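Trans-2-enoyl-CoA reductase [NADH] (Treponema denticola ATCC 35405, PDB 4GGO) catalyses the NADH-dependent reduction of the carbon-carbon double bond of trans-2-enoyl-CoA substrates such as crotonyl-CoA, a step of type II fatty acid synthesis. Local coordinates at residues A[115-120]-A[124-129]; A[129-134]-A[215-220]; A[233-238]-A[335-340]; A[271-276]-A[330-335]. All blocks are in the same frame, centred on the assembly; numbering follows the deposited sequence.

Interaction 1. Residues A[115-120]-A[124-129]; sequences VTIDGD and DEIKAQ
G119, just after the end of strand 115-118, and I126 are the nearest CA pair of segments 115-120 and 124-129, 6.3 Å apart. The axes of strand 115-118 and helix 124-129 run nearly antiparallel, at 164°, and approach to 9.3 Å. The CG1-CD1 arm of I126 packs against the G119-D120 turn. Its CD1, folded back by a chi2 of -52°, settles 3.7 Å from the CA of G119, where no side chain intervenes. CG1 of the same residue packs tightly at 3.2 Å against the backbone O of D120, an oxygen that also accepts a hydrogen bond from S123. Here the chain leaves an edge strand of the Rossmann-type parallel sheet, third of its strands in sequence, and enters the helix of a beta-alpha-beta crossover to strand 141-146, which lies beyond strands 77-82 and 52-56. I117, on the strand, completes the apolar seam: its CG2 methyl lies 3.8 Å from I126 CD1, the two side chains lying alongside with their ends pointing opposite ways. Its CD1 reaches further along the helix and rests 3.7 Å from Q129 CB. The amide of Q129, carried out on an extended chain, closes the more exposed edge. A water donates to Q129 OE1 at 2.7 Å and also to the backbone O of D118 at 3.2 Å, joining strand and helix where no direct hydrogen bond does. The strand end faces the cofactor site: D120 is an NAD(+)-binding residue, and D118 OD1 accepts a hydrogen bond from the backbone N of E84, important for discriminating NADH from NADPH.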
loop_
_atom_site.group_PDB
_atom_site.type_symbol
_atom_site.label_atom_id
_atom_site.label_comp_id
_atom_site.label_asym_id
_atom_site.label_seq_id
_atom_site.Cartn_x
_atom_site.Cartn_y
_atom_site.Cartn_z
ATOM N N VAL A 115 15.477 -5.571 10.243
ATOM C CA VAL A 115 15.662 -4.321 10.964
ATOM C C VAL A 115 14.641 -3.287 10.502
ATOM O O VAL A 115 14.479 -3.053 9.305
ATOM C CB VAL A 115 17.087 -3.763 10.778
ATOM C CG1 VAL A 115 17.172 -2.327 11.276
ATOM C CG2 VAL A 115 18.096 -4.646 11.498
ATOM N N THR A 116 13.948 -2.682 11.460
ATOM C CA THR A 116 12.964 -1.654 11.155
ATOM C C THR A 116 13.446 -0.288 11.628
ATOM O O THR A 116 13.763 -0.105 12.803
ATOM C CB THR A 116 11.605 -1.962 11.808
ATOM O OG1 THR A 116 11.153 -3.255 11.387
ATOM C CG2 THR A 116 10.573 -0.914 11.418
ATOM N N ILE A 117 13.508 0.664 10.705
ATOM C CA ILE A 117 13.878 2.031 11.044
ATOM C C ILE A 117 12.641 2.921 11.093
ATOM O O ILE A 117 11.966 3.122 10.083
ATOM C CB ILE A 117 14.900 2.608 10.049
ATOM C CG1 ILE A 117 16.200 1.803 10.106
ATOM C CG2 ILE A 117 15.171 4.075 10.351
ATOM C CD1 ILE A 117 17.294 2.342 9.218
ATOM N N ASP A 118 12.347 3.443 12.280
ATOM C CA ASP A 118 11.157 4.256 12.489
ATOM C C ASP A 118 11.491 5.740 12.377
ATOM O O ASP A 118 12.317 6.258 13.128
ATOM C CB ASP A 118 10.543 3.950 13.857
ATOM C CG ASP A 118 9.084 4.364 13.952
ATOM O OD1 ASP A 118 8.695 5.359 13.305
ATOM O OD2 ASP A 118 8.323 3.689 14.678
ATOM N N GLY A 119 10.844 6.419 11.436
ATOM C CA GLY A 119 11.072 7.837 11.227
ATOM C C GLY A 119 10.575 8.318 9.877
ATOM O O GLY A 119 10.053 7.537 9.080
ATOM N N ASP A 120 10.741 9.611 9.621
ATOM C CA ASP A 120 10.293 10.215 8.371
ATOM C C ASP A 120 11.177 9.793 7.201
ATOM O O ASP A 120 12.311 10.252 7.072
ATOM C CB ASP A 120 10.272 11.740 8.500
ATOM C CG ASP A 120 9.781 12.429 7.239
ATOM O OD1 ASP A 120 9.071 11.782 6.439
ATOM O OD2 ASP A 120 10.100 13.623 7.055
ATOM N N ASP A 124 16.600 13.037 5.161
ATOM C CA ASP A 124 17.935 12.527 4.866
ATOM C C ASP A 124 18.521 11.774 6.059
ATOM O O ASP A 124 19.420 10.947 5.896
ATOM C CB ASP A 124 18.874 13.662 4.450
ATOM C CG ASP A 124 18.584 14.178 3.053
ATOM O OD1 ASP A 124 18.095 13.392 2.213
ATOM O OD2 ASP A 124 18.849 15.370 2.792
ATOM N N GLU A 125 18.012 12.064 7.253
ATOM C CA GLU A 125 18.472 11.392 8.464
ATOM C C GLU A 125 18.115 9.913 8.419
ATOM O O GLU A 125 18.946 9.054 8.712
ATOM C CB GLU A 125 17.857 12.030 9.712
ATOM C CG GLU A 125 17.906 13.547 9.741
ATOM C CD GLU A 125 16.650 14.180 9.172
ATOM O OE1 GLU A 125 16.689 14.646 8.014
ATOM O OE2 GLU A 125 15.626 14.214 9.887
ATOM N N ILE A 126 16.870 9.624 8.052
ATOM C CA ILE A 126 16.398 8.247 7.951
ATOM C C ILE A 126 17.129 7.497 6.842
ATOM O O ILE A 126 17.484 6.327 7.003
ATOM C CB ILE A 126 14.870 8.192 7.741
ATOM C CG1 ILE A 126 14.155 8.602 9.029
ATOM C CG2 ILE A 126 14.428 6.802 7.316
ATOM C CD1 ILE A 126 14.610 7.829 10.249
ATOM N N LYS A 127 17.367 8.177 5.725
ATOM C CA LYS A 127 18.157 7.602 4.642
ATOM C C LYS A 127 19.568 7.271 5.122
ATOM O O LYS A 127 20.141 6.249 4.738
ATOM C CB LYS A 127 18.215 8.554 3.445
ATOM C CG LYS A 127 16.903 8.677 2.678
ATOM C CD LYS A 127 17.042 9.630 1.500
ATOM C CE LYS A 127 15.755 9.713 0.691
ATOM N NZ LYS A 127 14.608 10.222 1.497
ATOM N N ALA A 128 20.119 8.137 5.968
ATOM C CA ALA A 128 21.454 7.929 6.518
ATOM C C ALA A 128 21.494 6.698 7.418
ATOM O O ALA A 128 22.466 5.943 7.405
ATOM C CB ALA A 128 21.913 9.166 7.282
ATOM N N GLN A 129 20.435 6.501 8.197
ATOM C CA GLN A 129 20.346 5.348 9.086
ATOM C C GLN A 129 20.260 4.049 8.289
ATOM O O GLN A 129 20.790 3.018 8.706
ATOM C CB GLN A 129 19.144 5.478 10.025
ATOM C CG GLN A 129 19.196 6.698 10.933
ATOM C CD GLN A 129 18.041 6.750 11.914
ATOM O OE1 GLN A 129 17.507 5.718 12.318
ATOM N NE2 GLN A 129 17.647 7.958 12.300
HETATM O O HOH W 1 15.426 5.986 13.942
#

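Interaction 2. Residues A[129-134]-A[215-220]; sequences QVIEEA and KQLSKE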
loop_
_atom_site.group_PDB
_atom_site.type_symbol
_atom_site.label_atom_id
_atom_site.label_comp_id
_atom_site.label_asym_id
_atom_site.label_seq_id
_atom_site.Cartn_x
_atom_site.Cartn_y
_atom_site.Cartn_z
ATOM N N GLN A 129 20.435 6.501 8.197
ATOM C CA GLN A 129 20.346 5.348 9.086
ATOM C C GLN A 129 20.260 4.049 8.289
ATOM O O GLN A 129 20.790 3.018 8.706
ATOM C CB GLN A 129 19.144 5.478 10.025
ATOM C CG GLN A 129 19.196 6.698 10.933
ATOM C CD GLN A 129 18.041 6.750 11.914
ATOM O OE1 GLN A 129 17.507 5.718 12.318
ATOM N NE2 GLN A 129 17.647 7.958 12.300
ATOM N N VAL A 130 19.591 4.106 7.141
ATOM C CA VAL A 130 19.486 2.948 6.261
ATOM C C VAL A 130 20.850 2.604 5.674
ATOM O O VAL A 130 21.303 1.462 5.757
ATOM C CB VAL A 130 18.481 3.191 5.116
ATOM C CG1 VAL A 130 18.557 2.069 4.093
ATOM C CG2 VAL A 130 17.069 3.325 5.667
ATOM N N ILE A 131 21.497 3.605 5.084
ATOM C CA ILE A 131 22.828 3.444 4.507
ATOM C C ILE A 131 23.812 2.891 5.535
ATOM O O ILE A 131 24.588 1.983 5.239
ATOM C CB ILE A 131 23.361 4.783 3.962
ATOM C CG1 ILE A 131 22.503 5.257 2.787
ATOM C CG2 ILE A 131 24.816 4.653 3.540
ATOM C CD1 ILE A 131 22.859 6.641 2.291
ATOM N N GLU A 132 23.759 3.437 6.746
ATOM C CA GLU A 132 24.636 3.007 7.831
ATOM C C GLU A 132 24.432 1.535 8.181
ATOM O O GLU A 132 25.396 0.780 8.315
ATOM C CB GLU A 132 24.413 3.881 9.067
ATOM C CG GLU A 132 25.233 3.474 10.279
ATOM C CD GLU A 132 25.127 4.474 11.413
ATOM O OE1 GLU A 132 24.647 5.601 11.171
ATOM O OE2 GLU A 132 25.522 4.134 12.549
ATOM N N GLU A 133 23.174 1.131 8.325
ATOM C CA GLU A 133 22.848 -0.254 8.645
ATOM C C GLU A 133 23.239 -1.191 7.503
ATOM O O GLU A 133 23.714 -2.304 7.737
ATOM C CB GLU A 133 21.359 -0.394 8.972
ATOM C CG GLU A 133 20.902 -1.820 9.244
ATOM C CD GLU A 133 21.565 -2.434 10.466
ATOM O OE1 GLU A 133 21.989 -1.678 11.365
ATOM O OE2 GLU A 133 21.659 -3.679 10.525
ATOM N N ALA A 134 23.046 -0.729 6.272
ATOM C CA ALA A 134 23.407 -1.509 5.093
ATOM C C ALA A 134 24.921 -1.669 4.980
ATOM O O ALA A 134 25.415 -2.738 4.620
ATOM C CB ALA A 134 22.846 -0.863 3.838
ATOM N N LYS A 215 19.166 7.433 -5.817
ATOM C CA LYS A 215 20.409 8.142 -6.113
ATOM C C LYS A 215 21.391 8.126 -4.942
ATOM O O LYS A 215 22.600 8.014 -5.143
ATOM C CB LYS A 215 20.123 9.583 -6.551
ATOM C CG LYS A 215 19.440 9.693 -7.908
ATOM C CD LYS A 215 19.105 11.137 -8.249
ATOM C CE LYS A 215 20.360 11.956 -8.502
ATOM N NZ LYS A 215 21.096 11.484 -9.708
ATOM N N GLN A 216 20.871 8.234 -3.723
ATOM C CA GLN A 216 21.715 8.182 -2.532
ATOM C C GLN A 216 22.288 6.785 -2.314
ATOM O O GLN A 216 23.466 6.632 -1.992
ATOM C CB GLN A 216 20.948 8.637 -1.288
ATOM C CG GLN A 216 20.704 10.137 -1.214
ATOM C CD GLN A 216 20.239 10.582 0.160
ATOM O OE1 GLN A 216 20.359 9.843 1.137
ATOM N NE2 GLN A 216 19.703 11.794 0.241
ATOM N N LEU A 217 21.447 5.770 -2.488
ATOM C CA LEU A 217 21.877 4.384 -2.334
ATOM C C LEU A 217 22.890 4.000 -3.408
ATOM O O LEU A 217 23.863 3.295 -3.134
ATOM C CB LEU A 217 20.673 3.438 -2.378
ATOM C CG LEU A 217 19.724 3.486 -1.177
ATOM C CD1 LEU A 217 18.492 2.633 -1.429
ATOM C CD2 LEU A 217 20.433 3.039 0.090
ATOM N N SER A 218 22.654 4.468 -4.631
ATOM C CA SER A 218 23.557 4.202 -5.746
ATOM C C SER A 218 24.923 4.826 -5.501
ATOM O O SER A 218 25.955 4.229 -5.807
ATOM C CB SER A 218 22.971 4.748 -7.048
ATOM O OG SER A 218 23.926 4.700 -8.093
ATOM N N LYS A 219 24.915 6.034 -4.947
ATOM C CA LYS A 219 26.144 6.761 -4.656
ATOM C C LYS A 219 26.996 6.013 -3.637
ATOM O O LYS A 219 28.225 6.031 -3.705
ATOM C CB LYS A 219 25.817 8.165 -4.141
ATOM C CG LYS A 219 27.035 9.042 -3.925
ATOM C CD LYS A 219 27.823 9.205 -5.214
ATOM C CE LYS A 219 29.148 9.908 -4.968
ATOM N NZ LYS A 219 29.950 10.024 -6.216
ATOM N N GLU A 220 26.331 5.346 -2.699
ATOM C CA GLU A 220 27.014 4.604 -1.646
ATOM C C GLU A 220 27.354 3.179 -2.074
ATOM O O GLU A 220 27.927 2.412 -1.300
ATOM C CB GLU A 220 26.158 4.574 -0.379
ATOM C CG GLU A 220 25.941 5.936 0.261
ATOM C CD GLU A 220 27.161 6.430 1.019
ATOM O OE1 GLU A 220 28.137 5.661 1.153
ATOM O OE2 GLU A 220 27.140 7.589 1.486
#
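I131 meets all three partners on the 215-220 segment: CG2 and CD1 take E220, CG1 faces L217, and CD1 also nears Q216. Its CG2 lies 3.7 Å from E220 CG, and its CD1 is 3.8 Å from that same methylene, so the aliphatic part of the glutamate sits against both ends of the isoleucine, the two side chains roughly perpendicular. CG1 is 4.1 Å from the CD2 methyl of L217, a looser meeting, at a slant. Q216 OE1 stands 4.2 Å from I131 CD1. What joins here are two helices of the Rossmann-type fold, 124-136 and 208-219, which precede the neighbouring parallel strands 141-146 and 227-233; I131 and L217 are the nearest CA pair, 7.0 Å apart. In the next shell, polar bonds fix the ends of E220 and Q216. E220 bends at chi2 (-76°), lying with its CG on the isoleucine while OE1 forms a salt bridge with K135 of the first helix. The amide of Q216 is anchored by a hydrogen bond from NE2 to D124 OD1. L222, in the loop beyond E220, touches I131, A134 and L217, while V130 packs towards the sheet against I117 and V81.

Interaction 3. Residues A[233-238]-A[335-340]; sequences SYIGPE and ENRIRI
I235 reaches from the loop beyond strand 227-233 to the guanidinium groups of R337 and R339, which are borne by strand 338-339 and its approach. In this seven-stranded parallel Rossmann-type sheet, strand 270-276 lies between the two, so the contact bridges across an intervening strand. From CB, directed towards the arginines, the longer branch of the isoleucine sets out with CG1 anti to the carbonyl carbon (chi1 -73°), and the chain then extends fully at chi2 to carry CD1 outward. The side chain packs on V276 of the intervening strand and on K253, an NAD(+)-binding lysine of helix 248-266. All of the contact with the arginines falls to CD1. This methyl lies over one face of the R339 guanidinium, 3.6 Å from both CZ and NH2 of R339, the isoleucine side chain set across that of the arginine. It also lies over a face of R337, 3.9 Å from that residue's CZ. One methyl therefore serves two cationic planes, each met from above and towards its rim, while the N-H groups are left to acidic partners: R337 NH1 pairs with E257 and R339 NE with D341. Next in chain to I235 is Y234, a substrate-binding residue whose ring meets the proposed proton donor Y244 edge-to-face and has the backbone N of G236 over its centre. On the opposite face of the R337 guanidinium from I235 CD1 sits E335 CB, 3.8 Å above the plane.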
loop_
_atom_site.group_PDB
_atom_site.type_symbol
_atom_site.label_atom_id
_atom_site.label_comp_id
_atom_site.label_asym_id
_atom_site.label_seq_id
_atom_site.Cartn_x
_atom_site.Cartn_y
_atom_site.Cartn_z
ATOM N N SER A 233 1.115 2.337 -7.404
ATOM C CA SER A 233 0.209 3.375 -7.869
ATOM C C SER A 233 -1.156 2.791 -8.212
ATOM O O SER A 233 -1.415 1.613 -7.971
ATOM C CB SER A 233 0.798 4.087 -9.087
ATOM O OG SER A 233 -0.040 5.147 -9.506
ATOM N N TYR A 234 -2.027 3.620 -8.777
ATOM C CA TYR A 234 -3.383 3.195 -9.102
ATOM C C TYR A 234 -3.917 3.977 -10.294
ATOM O O TYR A 234 -3.653 5.169 -10.433
ATOM C CB TYR A 234 -4.295 3.379 -7.887
ATOM C CG TYR A 234 -5.687 2.810 -8.056
ATOM C CD1 TYR A 234 -5.876 1.471 -8.369
ATOM C CD2 TYR A 234 -6.810 3.607 -7.879
ATOM C CE1 TYR A 234 -7.145 0.945 -8.521
ATOM C CE2 TYR A 234 -8.083 3.089 -8.022
ATOM C CZ TYR A 234 -8.245 1.758 -8.340
ATOM O OH TYR A 234 -9.511 1.241 -8.486
ATOM N N ILE A 235 -4.660 3.298 -11.161
ATOM C CA ILE A 235 -5.237 3.936 -12.338
ATOM C C ILE A 235 -6.753 4.043 -12.195
ATOM O O ILE A 235 -7.343 5.084 -12.491
ATOM C CB ILE A 235 -4.853 3.183 -13.629
ATOM C CG1 ILE A 235 -3.382 3.433 -13.965
ATOM C CG2 ILE A 235 -5.728 3.616 -14.791
ATOM C CD1 ILE A 235 -2.908 2.721 -15.210
ATOM N N GLY A 236 -7.377 2.965 -11.731
ATOM C CA GLY A 236 -8.796 2.982 -11.424
ATOM C C GLY A 236 -9.716 2.873 -12.623
ATOM O O GLY A 236 -9.260 2.855 -13.766
ATOM N N PRO A 237 -11.030 2.806 -12.360
ATOM C CA PRO A 237 -12.063 2.654 -13.389
ATOM C C PRO A 237 -12.364 3.971 -14.095
ATOM O O PRO A 237 -11.853 5.021 -13.699
ATOM C CB PRO A 237 -13.283 2.221 -12.577
ATOM C CG PRO A 237 -13.097 2.914 -11.270
ATOM C CD PRO A 237 -11.612 2.881 -11.007
ATOM N N GLU A 238 -13.195 3.903 -15.129
ATOM C CA GLU A 238 -13.598 5.081 -15.890
ATOM C C GLU A 238 -14.283 6.129 -15.020
ATOM O O GLU A 238 -14.112 7.328 -15.233
ATOM C CB GLU A 238 -14.536 4.678 -17.029
ATOM C CG GLU A 238 -13.850 3.951 -18.168
ATOM C CD GLU A 238 -12.959 4.868 -18.980
ATOM O OE1 GLU A 238 -11.923 4.394 -19.493
ATOM O OE2 GLU A 238 -13.301 6.064 -19.108
ATOM N N GLU A 335 3.263 0.983 -21.687
ATOM C CA GLU A 335 3.951 2.129 -21.103
ATOM C C GLU A 335 5.007 1.697 -20.087
ATOM O O GLU A 335 5.403 2.480 -19.222
ATOM C CB GLU A 335 2.952 3.090 -20.451
ATOM C CG GLU A 335 2.005 3.772 -21.431
ATOM C CD GLU A 335 2.717 4.723 -22.377
ATOM O OE1 GLU A 335 3.826 5.189 -22.037
ATOM O OE2 GLU A 335 2.168 5.006 -23.463
ATOM N N ASN A 336 5.448 0.447 -20.199
ATOM C CA ASN A 336 6.478 -0.115 -19.323
ATOM C C ASN A 336 6.109 -0.130 -17.839
ATOM O O ASN A 336 6.982 -0.070 -16.974
ATOM C CB ASN A 336 7.824 0.589 -19.532
ATOM C CG ASN A 336 8.349 0.433 -20.945
ATOM O OD1 ASN A 336 8.847 -0.629 -21.321
ATOM N ND2 ASN A 336 8.246 1.496 -21.735
ATOM N N ARG A 337 4.815 -0.217 -17.551
ATOM C CA ARG A 337 4.339 -0.314 -16.179
ATOM C C ARG A 337 3.934 -1.747 -15.864
ATOM O O ARG A 337 3.341 -2.429 -16.701
ATOM C CB ARG A 337 3.138 0.610 -15.959
ATOM C CG ARG A 337 3.413 2.080 -16.230
ATOM C CD ARG A 337 2.134 2.906 -16.164
ATOM N NE ARG A 337 1.129 2.429 -17.111
ATOM C CZ ARG A 337 0.160 3.185 -17.619
ATOM N NH1 ARG A 337 0.066 4.463 -17.276
ATOM N NH2 ARG A 337 -0.710 2.664 -18.474
ATOM N N ILE A 338 4.257 -2.205 -14.660
ATOM C CA ILE A 338 3.765 -3.491 -14.187
ATOM C C ILE A 338 2.295 -3.337 -13.811
ATOM O O ILE A 338 1.927 -2.396 -13.109
ATOM C CB ILE A 338 4.564 -3.994 -12.971
ATOM C CG1 ILE A 338 6.022 -4.250 -13.359
ATOM C CG2 ILE A 338 3.939 -5.261 -12.405
ATOM C CD1 ILE A 338 6.889 -4.726 -12.214
ATOM N N ARG A 339 1.458 -4.254 -14.290
ATOM C CA ARG A 339 0.022 -4.176 -14.046
ATOM C C ARG A 339 -0.499 -5.398 -13.299
ATOM O O ARG A 339 -0.585 -6.486 -13.865
ATOM C CB ARG A 339 -0.738 -4.033 -15.370
ATOM C CG ARG A 339 -0.298 -2.859 -16.227
ATOM C CD ARG A 339 -0.607 -1.532 -15.553
ATOM N NE ARG A 339 -2.043 -1.307 -15.411
ATOM C CZ ARG A 339 -2.795 -0.691 -16.318
ATOM N NH1 ARG A 339 -2.249 -0.238 -17.437
ATOM N NH2 ARG A 339 -4.094 -0.527 -16.105
ATOM N N ILE A 340 -0.848 -5.220 -12.029
ATOM C CA ILE A 340 -1.540 -6.271 -11.291
ATOM C C ILE A 340 -2.955 -5.826 -10.938
ATOM O O ILE A 340 -3.622 -6.430 -10.097
ATOM C CB ILE A 340 -0.774 -6.730 -10.033
ATOM C CG1 ILE A 340 -0.572 -5.568 -9.061
ATOM C CG2 ILE A 340 0.561 -7.355 -10.422
ATOM C CD1 ILE A 340 0.096 -5.976 -7.763
#

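Interaction 4. Residues A[271-276]-A[330-335]; sequences RAFVSV and IPVDEE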
loop_
_atom_site.group_PDB
_atom_site.type_symbol
_atom_site.label_atom_id
_atom_site.label_comp_id
_atom_site.label_asym_id
_atom_site.label_seq_id
_atom_site.Cartn_x
_atom_site.Cartn_y
_atom_site.Cartn_z
ATOM N N ARG A 271 16.538 -1.746 -12.739
ATOM C CA ARG A 271 15.242 -2.034 -13.341
ATOM C C ARG A 271 14.125 -1.383 -12.530
ATOM O O ARG A 271 13.651 -1.945 -11.544
ATOM C CB ARG A 271 15.021 -3.545 -13.452
ATOM C CG ARG A 271 15.921 -4.224 -14.476
ATOM C CD ARG A 271 15.673 -5.724 -14.539
ATOM N NE ARG A 271 16.092 -6.402 -13.316
ATOM C CZ ARG A 271 15.993 -7.713 -13.116
ATOM N NH1 ARG A 271 15.484 -8.493 -14.059
ATOM N NH2 ARG A 271 16.401 -8.243 -11.971
ATOM N N ALA A 272 13.719 -0.189 -12.953
ATOM C CA ALA A 272 12.702 0.579 -12.241
ATOM C C ALA A 272 11.342 0.481 -12.923
ATOM O O ALA A 272 11.242 0.577 -14.147
ATOM C CB ALA A 272 13.129 2.033 -12.124
ATOM N N PHE A 273 10.296 0.293 -12.125
ATOM C CA PHE A 273 8.941 0.193 -12.652
ATOM C C PHE A 273 7.945 0.900 -11.750
ATOM O O PHE A 273 8.123 0.957 -10.536
ATOM C CB PHE A 273 8.506 -1.271 -12.765
ATOM C CG PHE A 273 9.432 -2.132 -13.570
ATOM C CD1 PHE A 273 9.283 -2.238 -14.943
ATOM C CD2 PHE A 273 10.433 -2.861 -12.951
ATOM C CE1 PHE A 273 10.128 -3.040 -15.687
ATOM C CE2 PHE A 273 11.282 -3.665 -13.687
ATOM C CZ PHE A 273 11.129 -3.755 -15.057
ATOM N N VAL A 274 6.890 1.432 -12.352
ATOM C CA VAL A 274 5.699 1.770 -11.594
ATOM C C VAL A 274 4.814 0.536 -11.615
ATOM O O VAL A 274 4.538 -0.016 -12.680
ATOM C CB VAL A 274 4.935 2.958 -12.202
ATOM C CG1 VAL A 274 3.575 3.110 -11.532
ATOM C CG2 VAL A 274 5.744 4.240 -12.066
ATOM N N SER A 275 4.398 0.081 -10.440
ATOM C CA SER A 275 3.499 -1.060 -10.354
ATOM C C SER A 275 2.092 -0.577 -10.043
ATOM O O SER A 275 1.833 -0.041 -8.963
ATOM C CB SER A 275 3.969 -2.044 -9.281
ATOM O OG SER A 275 3.119 -3.178 -9.230
ATOM N N VAL A 276 1.187 -0.752 -10.999
ATOM C CA VAL A 276 -0.199 -0.352 -10.808
ATOM C C VAL A 276 -0.961 -1.488 -10.141
ATOM O O VAL A 276 -1.146 -2.554 -10.729
ATOM C CB VAL A 276 -0.878 0.015 -12.139
ATOM C CG1 VAL A 276 -2.219 0.685 -11.876
ATOM C CG2 VAL A 276 0.022 0.930 -12.953
ATOM N N ILE A 330 9.777 -9.759 -17.008
ATOM C CA ILE A 330 8.922 -8.936 -16.165
ATOM C C ILE A 330 7.883 -8.265 -17.054
ATOM O O ILE A 330 8.156 -7.230 -17.664
ATOM C CB ILE A 330 9.720 -7.871 -15.388
ATOM C CG1 ILE A 330 10.774 -8.532 -14.500
ATOM C CG2 ILE A 330 8.787 -7.018 -14.539
ATOM C CD1 ILE A 330 11.564 -7.550 -13.653
ATOM N N PRO A 331 6.690 -8.873 -17.148
ATOM C CA PRO A 331 5.603 -8.396 -18.008
ATOM C C PRO A 331 5.183 -6.977 -17.656
ATOM O O PRO A 331 4.950 -6.668 -16.487
ATOM C CB PRO A 331 4.461 -9.373 -17.704
ATOM C CG PRO A 331 5.140 -10.601 -17.202
ATOM C CD PRO A 331 6.322 -10.103 -16.429
ATOM N N VAL A 332 5.099 -6.124 -18.669
ATOM C CA VAL A 332 4.689 -4.741 -18.483
ATOM C C VAL A 332 3.709 -4.353 -19.578
ATOM O O VAL A 332 3.647 -5.005 -20.620
ATOM C CB VAL A 332 5.896 -3.786 -18.539
ATOM C CG1 VAL A 332 6.777 -3.957 -17.304
ATOM C CG2 VAL A 332 6.695 -4.017 -19.815
ATOM N N ASP A 333 2.939 -3.296 -19.345
ATOM C CA ASP A 333 2.050 -2.792 -20.382
ATOM C C ASP A 333 2.837 -2.010 -21.427
ATOM O O ASP A 333 4.066 -1.963 -21.389
ATOM C CB ASP A 333 0.907 -1.950 -19.796
ATOM C CG ASP A 333 1.395 -0.752 -18.990
ATOM O OD1 ASP A 333 2.587 -0.389 -19.081
ATOM O OD2 ASP A 333 0.568 -0.158 -18.266
ATOM N N GLU A 334 2.116 -1.388 -22.351
ATOM C CA GLU A 334 2.728 -0.631 -23.437
ATOM C C GLU A 334 3.462 0.623 -22.952
ATOM O O GLU A 334 4.199 1.250 -23.711
ATOM C CB GLU A 334 1.677 -0.270 -24.495
ATOM C CG GLU A 334 0.427 0.416 -23.949
ATOM C CD GLU A 334 -0.518 -0.542 -23.238
ATOM O OE1 GLU A 334 -0.401 -1.767 -23.455
ATOM O OE2 GLU A 334 -1.364 -0.071 -22.449
ATOM N N GLU A 335 3.263 0.983 -21.687
ATOM C CA GLU A 335 3.951 2.129 -21.103
ATOM C C GLU A 335 5.007 1.697 -20.087
ATOM O O GLU A 335 5.403 2.480 -19.222
ATOM C CB GLU A 335 2.952 3.090 -20.451
ATOM C CG GLU A 335 2.005 3.772 -21.431
ATOM C CD GLU A 335 2.717 4.723 -22.377
ATOM O OE1 GLU A 335 3.826 5.189 -22.037
ATOM O OE2 GLU A 335 2.168 5.006 -23.463
#
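D333 OD2 is gripped by two arginines in salt bridges, from R337 NE and R339 NH1, while the other oxygen of the same carboxylate turns inward to its own loop. There D333 OD1 accepts a hydrogen bond from the backbone N of E335 at 3.0 Å, an Asx turn. The bond is far from straight, with an angle of 137° at the hydrogen, and the donor meets the oxygen from well above the carboxylate plane, 61° out of it. The carboxylate thus ties down one end of the 330-335 loop, whose apolar residues a little earlier in the chain pack on strand 271-276. F273 is the central partner. I330 CG2 hovers over one face of its ring, 4.0 Å from F273 CZ and offset towards the rim, and I330 CD1 approaches F273 CE2 at 3.9 Å. V332 comes to another part of the ring, its CG1 lying 3.8 Å from F273 CE1 and approaching obliquely, with the two side chains crossing at about a right angle. At the margin, I330 CD1 sits over one face of the R271 guanidinium, 4.1 Å from R271 NH1, while R271 NH2 hydrogen-bonds to the backbone O of G226. The strand is an inner one of the Rossmann-type parallel sheet, and the loop, which follows helix 311-323, leads into the outermost strand 338-339; I338 of that strand touches both F273 and I330. With no hydrogen bond between the two segments, attraction across this surface contact probably comes mainly from dispersion and burial of apolar groups, whereas the directional bonds hold the loop to itself and to its neighbours.

The four contacts form two pairs, at two places on one parallel-sheet fold; interactions 1, 3 and 4 reach the sheet itself. Interactions 1 and 2 share Q129 and helix 124-136, their centres about 10 Å apart, and meet where K127 CD packs 3.3 Å from Q216 OE1. Interactions 3 and 4 share E335, with centres about 9 Å apart; their segments join through sheet hydrogen bonds, I338 O to V276 N at 2.8 Å and S233 N to S275 O at 2.9 Å. Between interactions 1 and 3 the centres are about 29 Å apart. Interaction 1 includes a cofactor-binding residue and interaction 3 a substrate-binding one, with the side chain of I235 about 6 Å from that of Y244, the proposed proton donor.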